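PDB 5MQR: beta-L-arabinobiosidase, which probably hydrolyses arabinose-containing glycosidic linkages during the breakdown of plant pectin by a gut bacterium, and may also have sialidase activity. Local coordinates for residues Asp490-Asp493 / Ile497-Ser500; Phe475-Gly480 / Leu502-Asp507; Arg575-Val580 / Gln586-Pro591; Ala322-Pro327 / Leu387-Ser392. All blocks are in the same frame, centred on the assembly; numbering follows the deposited sequence.

Contact 1 (Asp490-Asp493 / Ile497-Ser500)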
loop_
_atom_site.group_PDB
_atom_site.type_symbol
_atom_site.label_atom_id
_atom_site.label_comp_id
_atom_site.label_asym_id
_atom_site.label_seq_id
_atom_site.Cartn_x
_atom_site.Cartn_y
_atom_site.Cartn_z
ATOM N N ASP A 490 -3.449 20.986 -14.545
ATOM C CA ASP A 490 -4.282 21.138 -13.357
ATOM C C ASP A 490 -3.643 20.428 -12.156
ATOM O O ASP A 490 -3.087 19.357 -12.301
ATOM C CB ASP A 490 -5.680 20.527 -13.589
ATOM C CG ASP A 490 -6.571 21.369 -14.500
ATOM O OD1 ASP A 490 -6.092 22.387 -15.080
ATOM O OD2 ASP A 490 -7.768 20.981 -14.658
ATOM N N PHE A 491 -3.791 21.017 -10.975
ATOM C CA PHE A 491 -3.343 20.404 -9.726
ATOM C C PHE A 491 -4.594 20.066 -8.931
ATOM O O PHE A 491 -5.335 20.959 -8.566
ATOM C CB PHE A 491 -2.440 21.376 -8.994
ATOM C CG PHE A 491 -1.270 21.821 -9.818
ATOM C CD1 PHE A 491 -1.392 22.894 -10.701
ATOM C CD2 PHE A 491 -0.068 21.133 -9.764
ATOM C CE1 PHE A 491 -0.315 23.296 -11.482
ATOM C CE2 PHE A 491 1.007 21.529 -10.534
ATOM C CZ PHE A 491 0.888 22.611 -11.394
ATOM N N LEU A 492 -4.826 18.780 -8.707
ATOM C CA LEU A 492 -6.109 18.288 -8.197
ATOM C C LEU A 492 -6.025 17.633 -6.821
ATOM O O LEU A 492 -5.065 16.946 -6.514
ATOM C CB LEU A 492 -6.710 17.231 -9.107
ATOM C CG LEU A 492 -7.050 17.458 -10.563
ATOM C CD1 LEU A 492 -7.871 16.281 -11.075
ATOM C CD2 LEU A 492 -7.814 18.746 -10.751
ATOM N N ASP A 493 -7.087 17.810 -6.038
ATOM C CA ASP A 493 -7.308 17.021 -4.845
ATOM C C ASP A 493 -8.091 15.731 -5.175
ATOM O O ASP A 493 -8.354 15.379 -6.338
ATOM C CB ASP A 493 -7.907 17.900 -3.711
ATOM C CG ASP A 493 -9.439 18.083 -3.784
ATOM O OD1 ASP A 493 -10.098 17.666 -4.772
ATOM O OD2 ASP A 493 -9.991 18.651 -2.808
ATOM N N ILE A 497 -11.198 18.695 -7.240
ATOM C CA ILE A 497 -11.105 20.147 -7.164
ATOM C C ILE A 497 -9.713 20.502 -7.685
ATOM O O ILE A 497 -8.708 19.963 -7.205
ATOM C CB ILE A 497 -11.273 20.712 -5.733
ATOM C CG1 ILE A 497 -12.560 20.209 -5.061
ATOM C CG2 ILE A 497 -11.206 22.234 -5.764
ATOM C CD1 ILE A 497 -13.765 20.268 -5.963
ATOM N N ALA A 498 -9.665 21.370 -8.694
ATOM C CA ALA A 498 -8.394 21.905 -9.173
ATOM C C ALA A 498 -8.160 23.180 -8.391
ATOM O O ALA A 498 -8.998 24.111 -8.416
ATOM C CB ALA A 498 -8.428 22.194 -10.675
ATOM N N CYS A 499 -7.033 23.230 -7.688
ATOM C CA CYS A 499 -6.676 24.442 -6.966
ATOM C C CYS A 499 -6.042 25.517 -7.852
ATOM O O CYS A 499 -6.114 26.721 -7.564
ATOM C CB CYS A 499 -5.769 24.093 -5.776
ATOM S SG CYS A 499 -4.200 23.364 -6.222
ATOM N N SER A 500 -5.418 25.086 -8.934
ATOM C CA SER A 500 -4.857 26.015 -9.899
ATOM C C SER A 500 -4.801 25.359 -11.254
ATOM O O SER A 500 -4.927 24.144 -11.365
ATOM C CB SER A 500 -3.447 26.453 -9.474
ATOM O OG SER A 500 -3.099 27.663 -10.125
#
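D493 OD1 takes two backbone N-H groups, that of I497 across the contact and that of N495 in the turn between. The bond from I497 N to D493 OD1 is 2.9 Å long and slightly bent (153°), and its donor stands above the carboxylate plane, 41° out of it. The carboxylate can curl back this far because CG sits between the backbone N and carbonyl carbon of D493 (chi1 83°). It lies alongside the I497 side chain, D493 OD1 being also 3.4 Å from I497 CB. A second bond spans the same turn, D493 N donating to I497 O at 2.9 Å, in the carbonyl plane. With an alanine here the amides of I497 and N495 would probably lose the acceptor they share, leaving the turn less firmly set. One step further from the turn, L492 and A498 form an antiparallel non-hydrogen-bonded pair, L492 CD2 resting on A498 CB at 3.5 Å. F491 O accepts from C499 N at 3.0 Å, almost head-on to the carbonyl, and A498 CA adds a C-H contact to this oxygen. C499 SG lies 3.8 Å from F491 CB where the chain turns its corner, while the F491 ring, on the other face of the sheet from L492, runs on to I543 and A534 of the facing sheet. D490 lends charge at the far end, where its carboxylate bridges R501 and R570. The whole is a beta hairpin ending in an Asx turn at D493, and its tip carries E494 and N495, ligands of the bound sodium ion.

Contact 2 (Phe475-Gly480 / Leu502-Asp507); sequences FDLSAG and LELTPD
L477 and L504 meet tip to tip, L477 CD2 standing 4.1 Å from L504 CD1. That same methyl of L504 also reaches A479, with A479 CB 4.2 Å from L504 CD1, so one branch of one leucine serves both partners. With its CG anti to the backbone N (chi1 176°), L477 carries its forked end across the gap between the sheets, where both methyls face L504 CD1, CD2 being the nearer. L487, Y524 and Y602 close in round L504, making this end of the interface well filled. Towards the start of both segments the fit is slacker: F475 CZ and L502 CD1 remain 5.3 Å apart, and the F475 ring instead meets F569 edge-to-face. Towards the other end the chains part, and G480, P506 and D507 lie at the solvent, where T505 OG1 donates a 2.6 Å hydrogen bond to D507 OD1. The polar residues look for partners beyond the contact, E503 to R511 and Q488, D476 to H531 and N606. Between these two segments only methyl groups touch, across two sheets of a beta sandwich; such a contact should owe its stability to hydrophobic burial and shape, with no directional bond to fix how the strands are set.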
loop_
_atom_site.group_PDB
_atom_site.type_symbol
_atom_site.label_atom_id
_atom_site.label_comp_id
_atom_site.label_asym_id
_atom_site.label_seq_id
_atom_site.Cartn_x
_atom_site.Cartn_y
_atom_site.Cartn_z
ATOM N N PHE A 475 9.056 19.980 -14.371
ATOM C CA PHE A 475 9.060 19.202 -15.595
ATOM C C PHE A 475 9.535 20.079 -16.722
ATOM O O PHE A 475 9.459 21.304 -16.630
ATOM C CB PHE A 475 7.660 18.613 -15.920
ATOM C CG PHE A 475 6.553 19.637 -15.975
ATOM C CD1 PHE A 475 6.248 20.285 -17.168
ATOM C CD2 PHE A 475 5.813 19.949 -14.840
ATOM C CE1 PHE A 475 5.249 21.233 -17.221
ATOM C CE2 PHE A 475 4.802 20.902 -14.897
ATOM C CZ PHE A 475 4.525 21.544 -16.084
ATOM N N ASP A 476 10.044 19.440 -17.770
ATOM C CA ASP A 476 10.370 20.117 -19.018
ATOM C C ASP A 476 9.186 20.005 -19.959
ATOM O O ASP A 476 8.556 18.966 -20.041
ATOM C CB ASP A 476 11.622 19.521 -19.647
ATOM C CG ASP A 476 12.840 19.734 -18.800
ATOM O OD1 ASP A 476 13.121 20.897 -18.455
ATOM O OD2 ASP A 476 13.521 18.750 -18.460
ATOM N N LEU A 477 8.916 21.081 -20.684
ATOM C CA LEU A 477 7.715 21.233 -21.497
ATOM C C LEU A 477 8.113 21.783 -22.843
ATOM O O LEU A 477 8.856 22.773 -22.926
ATOM C CB LEU A 477 6.777 22.238 -20.832
ATOM C CG LEU A 477 5.480 22.666 -21.509
ATOM C CD1 LEU A 477 4.521 21.504 -21.714
ATOM C CD2 LEU A 477 4.841 23.730 -20.630
ATOM N N SER A 478 7.597 21.170 -23.893
ATOM C CA SER A 478 7.760 21.674 -25.258
ATOM C C SER A 478 6.444 21.548 -25.987
ATOM O O SER A 478 5.763 20.539 -25.851
ATOM C CB SER A 478 8.812 20.862 -25.991
ATOM O OG SER A 478 9.230 21.544 -27.162
ATOM N N ALA A 479 6.100 22.563 -26.762
ATOM C CA ALA A 479 4.902 22.559 -27.597
ATOM C C ALA A 479 5.295 22.541 -29.071
ATOM O O ALA A 479 6.170 23.291 -29.494
ATOM C CB ALA A 479 4.076 23.803 -27.298
ATOM N N GLY A 480 4.626 21.722 -29.873
ATOM C CA GLY A 480 4.901 21.668 -31.312
ATOM C C GLY A 480 4.357 22.826 -32.148
ATOM O O GLY A 480 4.475 22.804 -33.373
ATOM N N LEU A 502 -2.617 25.939 -15.188
ATOM C CA LEU A 502 -1.737 26.612 -16.149
ATOM C C LEU A 502 -2.212 26.207 -17.539
ATOM O O LEU A 502 -2.749 25.109 -17.701
ATOM C CB LEU A 502 -0.267 26.230 -15.939
ATOM C CG LEU A 502 0.223 26.178 -14.477
ATOM C CD1 LEU A 502 1.635 25.609 -14.387
ATOM C CD2 LEU A 502 0.107 27.528 -13.784
ATOM N N GLU A 503 -2.022 27.090 -18.518
ATOM C CA GLU A 503 -2.555 26.904 -19.876
ATOM C C GLU A 503 -1.558 27.351 -20.918
ATOM O O GLU A 503 -1.020 28.435 -20.777
ATOM C CB GLU A 503 -3.820 27.755 -20.091
ATOM C CG GLU A 503 -5.107 26.980 -20.229
ATOM C CD GLU A 503 -6.353 27.867 -20.315
ATOM O OE1 GLU A 503 -6.238 29.007 -20.802
ATOM O OE2 GLU A 503 -7.455 27.408 -19.899
ATOM N N LEU A 504 -1.333 26.541 -21.949
ATOM C CA LEU A 504 -0.719 27.037 -23.167
ATOM C C LEU A 504 -1.876 27.331 -24.103
ATOM O O LEU A 504 -2.631 26.444 -24.415
ATOM C CB LEU A 504 0.229 26.002 -23.767
ATOM C CG LEU A 504 1.510 25.695 -22.984
ATOM C CD1 LEU A 504 2.222 24.531 -23.636
ATOM C CD2 LEU A 504 2.448 26.882 -22.881
ATOM N N THR A 505 -2.045 28.576 -24.507
ATOM C CA THR A 505 -3.212 29.015 -25.287
ATOM C C THR A 505 -2.921 29.001 -26.786
ATOM O O THR A 505 -1.748 29.047 -27.206
ATOM C CB THR A 505 -3.643 30.466 -24.929
ATOM O OG1 THR A 505 -2.633 31.400 -25.338
ATOM C CG2 THR A 505 -3.873 30.616 -23.429
ATOM N N PRO A 506 -3.987 28.968 -27.605
ATOM C CA PRO A 506 -3.788 29.034 -29.062
ATOM C C PRO A 506 -3.345 30.386 -29.602
ATOM O O PRO A 506 -3.061 30.461 -30.779
ATOM C CB PRO A 506 -5.156 28.629 -29.630
ATOM C CG PRO A 506 -6.137 28.872 -28.538
ATOM C CD PRO A 506 -5.404 28.721 -27.241
ATOM N N ASP A 507 -3.288 31.437 -28.779
ATOM C CA ASP A 507 -2.605 32.700 -29.170
ATOM C C ASP A 507 -1.201 32.893 -28.566
ATOM O O ASP A 507 -0.702 34.009 -28.487
ATOM C CB ASP A 507 -3.501 33.948 -28.961
ATOM C CG ASP A 507 -4.115 34.046 -27.572
ATOM O OD1 ASP A 507 -3.654 33.401 -26.595
ATOM O OD2 ASP A 507 -5.103 34.793 -27.458
#

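Contact 3 (Arg575-Val580 / Gln586-Pro591); sequences RTFPTV and QTYDLP
F577 is the residue through which 575-580 meets Q586 and Y588, and two residues lead up to it. R575 comes first, its extended side chain running in the direction of the other segment, though R575 NH1 stays 5.6 Å from L590 CD1; it packs on P357 instead. After T576 the chain delivers F577, whose CG, anti to the backbone N (chi1 -178°), extends the ring toward 586-591 and brings CZ foremost. There F577 CZ approaches Y588 OH at 3.8 Å, obliquely to the ring, and Q586 OE1 lies near the ring plane at the edge, 4.4 Å from F577 CZ. The two aromatic side chains come from opposite directions, and the tyrosine touches with its hydroxyl oxygen. Y588 is itself laid over Q586, whose CG sits 3.6 Å above the centre of the tyrosine ring, while Q586 NE2 donates to Y588 O at 3.1 Å. The amide oxygen of Q586 binds Y367 OH, and Y367 also packs edge-to-face against F577, tying both segments to one tyrosine. P578 follows through a cis peptide bond and turns its CB to one face of the F577 ring. T579 OG1 then accepts from D581 N, and V580 leans on F330. Both segments belong to the long loop between strand 564-570 of the mixed sheet and strand 600-610 of the antiparallel sheet; the loop lies against the segment that joins strands 349-350 and 387-393, held by backbone bonds from Q586 to G362 and from L590 to R359.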
loop_
_atom_site.group_PDB
_atom_site.type_symbol
_atom_site.label_atom_id
_atom_site.label_comp_id
_atom_site.label_asym_id
_atom_site.label_seq_id
_atom_site.Cartn_x
_atom_site.Cartn_y
_atom_site.Cartn_z
ATOM N N ARG A 575 -15.566 19.393 -20.902
ATOM C CA ARG A 575 -16.914 19.704 -21.363
ATOM C C ARG A 575 -17.853 19.493 -20.194
ATOM O O ARG A 575 -17.745 18.501 -19.491
ATOM C CB ARG A 575 -17.318 18.809 -22.535
ATOM C CG ARG A 575 -16.836 19.347 -23.868
ATOM C CD ARG A 575 -17.167 18.410 -25.021
ATOM N NE ARG A 575 -16.305 18.697 -26.174
ATOM C CZ ARG A 575 -16.680 19.262 -27.330
ATOM N NH1 ARG A 575 -17.951 19.607 -27.578
ATOM N NH2 ARG A 575 -15.758 19.461 -28.278
ATOM N N THR A 576 -18.785 20.410 -20.006
ATOM C CA THR A 576 -19.813 20.235 -18.981
ATOM C C THR A 576 -20.906 19.227 -19.441
ATOM O O THR A 576 -21.365 18.377 -18.653
ATOM C CB THR A 576 -20.358 21.598 -18.481
ATOM O OG1 THR A 576 -21.395 21.365 -17.525
ATOM C CG2 THR A 576 -20.919 22.455 -19.606
ATOM N N PHE A 577 -21.272 19.285 -20.723
ATOM C CA PHE A 577 -22.214 18.351 -21.337
ATOM C C PHE A 577 -21.615 16.930 -21.373
ATOM O O PHE A 577 -20.441 16.797 -21.695
ATOM C CB PHE A 577 -22.509 18.821 -22.789
ATOM C CG PHE A 577 -23.507 17.964 -23.530
ATOM C CD1 PHE A 577 -23.118 16.787 -24.143
ATOM C CD2 PHE A 577 -24.846 18.358 -23.635
ATOM C CE1 PHE A 577 -24.030 16.005 -24.837
ATOM C CE2 PHE A 577 -25.776 17.572 -24.335
ATOM C CZ PHE A 577 -25.363 16.391 -24.924
ATOM N N PRO A 578 -22.379 15.871 -21.055
ATOM C CA PRO A 578 -23.759 15.901 -20.536
ATOM C C PRO A 578 -23.867 16.102 -19.015
ATOM O O PRO A 578 -22.963 15.746 -18.267
ATOM C CB PRO A 578 -24.263 14.499 -20.851
ATOM C CG PRO A 578 -23.040 13.665 -20.742
ATOM C CD PRO A 578 -21.944 14.501 -21.345
ATOM N N THR A 579 -25.001 16.631 -18.577
ATOM C CA THR A 579 -25.283 16.816 -17.164
ATOM C C THR A 579 -26.401 15.851 -16.773
ATOM O O THR A 579 -26.960 15.137 -17.633
ATOM C CB THR A 579 -25.713 18.280 -16.865
ATOM O OG1 THR A 579 -27.040 18.489 -17.347
ATOM C CG2 THR A 579 -24.741 19.303 -17.543
ATOM N N VAL A 580 -26.736 15.866 -15.473
ATOM C CA VAL A 580 -27.916 15.165 -14.950
ATOM C C VAL A 580 -29.237 15.682 -15.532
ATOM O O VAL A 580 -30.229 14.960 -15.481
ATOM C CB VAL A 580 -28.012 15.162 -13.400
ATOM C CG1 VAL A 580 -26.811 14.464 -12.782
ATOM C CG2 VAL A 580 -28.181 16.561 -12.805
ATOM N N GLN A 586 -30.607 11.260 -28.029
ATOM C CA GLN A 586 -29.962 12.172 -28.957
ATOM C C GLN A 586 -30.343 11.751 -30.361
ATOM O O GLN A 586 -29.968 10.669 -30.811
ATOM C CB GLN A 586 -28.435 12.177 -28.798
ATOM C CG GLN A 586 -27.795 13.302 -29.578
ATOM C CD GLN A 586 -26.295 13.411 -29.400
ATOM O OE1 GLN A 586 -25.792 13.621 -28.291
ATOM N NE2 GLN A 586 -25.571 13.320 -30.507
ATOM N N THR A 587 -31.116 12.605 -31.026
ATOM C CA THR A 587 -31.537 12.375 -32.397
ATOM C C THR A 587 -30.704 13.157 -33.412
ATOM O O THR A 587 -30.911 13.002 -34.591
ATOM C CB THR A 587 -33.030 12.751 -32.569
ATOM O OG1 THR A 587 -33.265 14.065 -32.025
ATOM C CG2 THR A 587 -33.911 11.741 -31.840
ATOM N N TYR A 588 -29.759 13.979 -32.987
ATOM C CA TYR A 588 -29.006 14.831 -33.931
ATOM C C TYR A 588 -27.579 14.296 -34.035
ATOM O O TYR A 588 -27.117 13.580 -33.147
ATOM C CB TYR A 588 -29.019 16.317 -33.481
ATOM C CG TYR A 588 -28.594 16.543 -32.034
ATOM C CD1 TYR A 588 -27.259 16.634 -31.702
ATOM C CD2 TYR A 588 -29.537 16.663 -30.999
ATOM C CE1 TYR A 588 -26.852 16.844 -30.399
ATOM C CE2 TYR A 588 -29.134 16.879 -29.665
ATOM C CZ TYR A 588 -27.784 16.967 -29.380
ATOM O OH TYR A 588 -27.305 17.160 -28.080
ATOM N N ASP A 589 -26.906 14.616 -35.130
ATOM C CA ASP A 589 -25.473 14.460 -35.218
ATOM C C ASP A 589 -24.856 15.809 -34.898
ATOM O O ASP A 589 -25.448 16.847 -35.143
ATOM C CB ASP A 589 -25.023 13.979 -36.609
ATOM C CG ASP A 589 -25.535 12.558 -36.965
ATOM O OD1 ASP A 589 -26.115 11.879 -36.080
ATOM O OD2 ASP A 589 -25.351 12.121 -38.133
ATOM N N LEU A 590 -23.668 15.787 -34.319
ATOM C CA LEU A 590 -22.912 17.011 -34.126
ATOM C C LEU A 590 -22.389 17.521 -35.489
ATOM O O LEU A 590 -22.063 16.716 -36.380
ATOM C CB LEU A 590 -21.743 16.795 -33.170
ATOM C CG LEU A 590 -22.092 16.351 -31.743
ATOM C CD1 LEU A 590 -20.802 16.170 -30.966
ATOM C CD2 LEU A 590 -23.041 17.342 -31.073
ATOM N N PRO A 591 -22.305 18.858 -35.647
ATOM C CA PRO A 591 -21.805 19.376 -36.922
ATOM C C PRO A 591 -20.382 18.927 -37.201
ATOM O O PRO A 591 -19.537 18.937 -36.308
ATOM C CB PRO A 591 -21.880 20.901 -36.737
ATOM C CG PRO A 591 -22.952 21.116 -35.696
ATOM C CD PRO A 591 -22.733 19.953 -34.746
#

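Contact 4 (Ala322-Pro327 / Leu387-Ser392); sequences ATVYNP and LWVSYS
V324 pushes its CG2 methyl into the notch between L387 and V389, 4.3 Å from L387 CD2 and 4.1 Å from V389 CG2. L387 answers in kind, its CD2 entering the dip between A322 and V324 with A322 CB 4.2 Å from L387 CD2. The methyls of the two strands interdigitate, the small A322 accommodating the leucine tip. L387 reaches so far because CG is anti to the backbone N (chi1 169°). V324 and V389 slide past each other, each using the branch that lies beside its own backbone N. The strands run nearly parallel, 17° apart, with axes 9.6 Å from one another, a spacing of facing sheets and not of neighbours in one sheet. They belong to successive blades of what is consistent with a five-bladed beta-propeller: 321-325 is the second strand of a four-stranded blade, and 387-393 begins what is probably the last blade, joined by strand 52-57 from near the start of the chain. Next to the interlocked methyls, I336 covers L387 and L334 covers V324, both from strand 334-339, the next strand of the first blade. L334 also touches Y391, whose hydroxyl is held by S401 and H352. T323 points its CB away from 387-392 and packs on F304 and I311.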
loop_
_atom_site.group_PDB
_atom_site.type_symbol
_atom_site.label_atom_id
_atom_site.label_comp_id
_atom_site.label_asym_id
_atom_site.label_seq_id
_atom_site.Cartn_x
_atom_site.Cartn_y
_atom_site.Cartn_z
ATOM N N ALA A 322 -12.530 -7.667 -7.666
ATOM C CA ALA A 322 -12.883 -6.333 -8.119
ATOM C C ALA A 322 -14.203 -6.350 -8.897
ATOM O O ALA A 322 -14.506 -7.301 -9.626
ATOM C CB ALA A 322 -11.786 -5.734 -8.986
ATOM N N THR A 323 -14.981 -5.278 -8.719
ATOM C CA THR A 323 -16.152 -5.008 -9.551
ATOM C C THR A 323 -15.901 -3.724 -10.316
ATOM O O THR A 323 -15.273 -2.814 -9.784
ATOM C CB THR A 323 -17.439 -4.890 -8.726
ATOM O OG1 THR A 323 -17.153 -4.206 -7.499
ATOM C CG2 THR A 323 -17.969 -6.236 -8.423
ATOM N N VAL A 324 -16.355 -3.680 -11.568
ATOM C CA VAL A 324 -16.260 -2.497 -12.426
ATOM C C VAL A 324 -17.655 -2.214 -12.952
ATOM O O VAL A 324 -18.347 -3.114 -13.411
ATOM C CB VAL A 324 -15.251 -2.715 -13.572
ATOM C CG1 VAL A 324 -15.159 -1.494 -14.475
ATOM C CG2 VAL A 324 -13.876 -3.018 -12.969
ATOM N N TYR A 325 -18.083 -0.967 -12.815
ATOM C CA TYR A 325 -19.475 -0.595 -13.027
ATOM C C TYR A 325 -19.655 0.905 -13.024
ATOM O O TYR A 325 -18.783 1.632 -12.577
ATOM C CB TYR A 325 -20.384 -1.202 -11.954
ATOM C CG TYR A 325 -20.095 -0.826 -10.500
ATOM C CD1 TYR A 325 -18.966 -1.308 -9.835
ATOM C CD2 TYR A 325 -20.969 -0.029 -9.776
ATOM C CE1 TYR A 325 -18.714 -0.996 -8.492
ATOM C CE2 TYR A 325 -20.720 0.292 -8.440
ATOM C CZ TYR A 325 -19.593 -0.198 -7.803
ATOM O OH TYR A 325 -19.337 0.132 -6.514
ATOM N N ASN A 326 -20.815 1.343 -13.508
ATOM C CA ASN A 326 -21.283 2.724 -13.338
ATOM C C ASN A 326 -21.933 2.799 -11.948
ATOM O O ASN A 326 -22.963 2.183 -11.752
ATOM C CB ASN A 326 -22.297 3.123 -14.425
ATOM C CG ASN A 326 -21.732 2.975 -15.844
ATOM O OD1 ASN A 326 -22.075 2.018 -16.583
ATOM N ND2 ASN A 326 -20.865 3.916 -16.235
ATOM N N PRO A 327 -21.330 3.555 -11.000
ATOM C CA PRO A 327 -21.816 3.684 -9.630
ATOM C C PRO A 327 -22.927 4.744 -9.547
ATOM O O PRO A 327 -22.861 5.688 -8.753
ATOM C CB PRO A 327 -20.551 4.105 -8.875
ATOM C CG PRO A 327 -19.878 5.009 -9.852
ATOM C CD PRO A 327 -20.135 4.409 -11.204
ATOM N N LEU A 387 -5.735 -6.235 -14.722
ATOM C CA LEU A 387 -7.175 -6.295 -14.954
ATOM C C LEU A 387 -7.528 -5.510 -16.207
ATOM O O LEU A 387 -7.309 -4.286 -16.246
ATOM C CB LEU A 387 -7.934 -5.697 -13.773
ATOM C CG LEU A 387 -9.443 -5.434 -13.916
ATOM C CD1 LEU A 387 -10.190 -6.712 -14.218
ATOM C CD2 LEU A 387 -9.985 -4.815 -12.642
ATOM N N TRP A 388 -8.079 -6.202 -17.208
ATOM C CA TRP A 388 -8.466 -5.583 -18.458
ATOM C C TRP A 388 -9.958 -5.721 -18.621
ATOM O O TRP A 388 -10.514 -6.835 -18.507
ATOM C CB TRP A 388 -7.763 -6.253 -19.616
ATOM C CG TRP A 388 -6.307 -6.041 -19.677
ATOM C CD1 TRP A 388 -5.365 -6.727 -19.003
ATOM C CD2 TRP A 388 -5.612 -5.122 -20.516
ATOM N NE1 TRP A 388 -4.111 -6.276 -19.341
ATOM C CE2 TRP A 388 -4.239 -5.295 -20.279
ATOM C CE3 TRP A 388 -6.013 -4.174 -21.447
ATOM C CZ2 TRP A 388 -3.269 -4.550 -20.941
ATOM C CZ3 TRP A 388 -5.053 -3.443 -22.100
ATOM C CH2 TRP A 388 -3.701 -3.629 -21.845
ATOM N N VAL A 389 -10.601 -4.587 -18.874
ATOM C CA VAL A 389 -12.043 -4.513 -18.988
ATOM C C VAL A 389 -12.397 -3.769 -20.260
ATOM O O VAL A 389 -11.895 -2.665 -20.498
ATOM C CB VAL A 389 -12.691 -3.761 -17.794
ATOM C CG1 VAL A 389 -14.205 -3.781 -17.920
ATOM C CG2 VAL A 389 -12.312 -4.428 -16.470
ATOM N N SER A 390 -13.276 -4.384 -21.046
ATOM C CA SER A 390 -13.851 -3.783 -22.231
ATOM C C SER A 390 -15.142 -3.033 -21.881
ATOM O O SER A 390 -15.824 -3.365 -20.915
ATOM C CB SER A 390 -14.109 -4.861 -23.295
ATOM O OG SER A 390 -15.205 -5.714 -22.959
ATOM N N TYR A 391 -15.452 -2.010 -22.674
ATOM C CA TYR A 391 -16.664 -1.182 -22.531
ATOM C C TYR A 391 -16.831 -0.287 -23.781
ATOM O O TYR A 391 -15.890 -0.116 -24.548
ATOM C CB TYR A 391 -16.612 -0.316 -21.271
ATOM C CG TYR A 391 -15.401 0.578 -21.133
ATOM C CD1 TYR A 391 -14.199 0.081 -20.649
ATOM C CD2 TYR A 391 -15.465 1.948 -21.433
ATOM C CE1 TYR A 391 -13.085 0.894 -20.496
ATOM C CE2 TYR A 391 -14.332 2.773 -21.287
ATOM C CZ TYR A 391 -13.141 2.227 -20.821
ATOM O OH TYR A 391 -12.001 3.006 -20.645
ATOM N N SER A 392 -18.026 0.240 -23.989
ATOM C CA SER A 392 -18.236 1.193 -25.063
ATOM C C SER A 392 -18.391 2.548 -24.419
ATOM O O SER A 392 -18.607 2.653 -23.211
ATOM C CB SER A 392 -19.470 0.826 -25.904
ATOM O OG SER A 392 -20.696 1.225 -25.303
#

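In the fold
Contacts 1 and 2 share strand 498-504 and touch, F491 CE1 lying 4.2 Å from L502 CG, although their centres are 18 Å apart. Hairpin and sheet-to-sheet packing are thus parts of one sandwich. Contact 4 belongs to the propeller, yet strand 387-393 is in the same continuous mixed sheet as contact 1, with nearest atoms about 16 Å apart. Contact 3 stands apart, touching none of the others, with nearest atoms about 10 Å from contacts 1 and 4 and about 11 Å from contact 2. Metals lie near several contacts: the D493 side chain is about 7 Å from the sodium ion, and those of V389 and L504 about 12 and 13 Å from calcium ions.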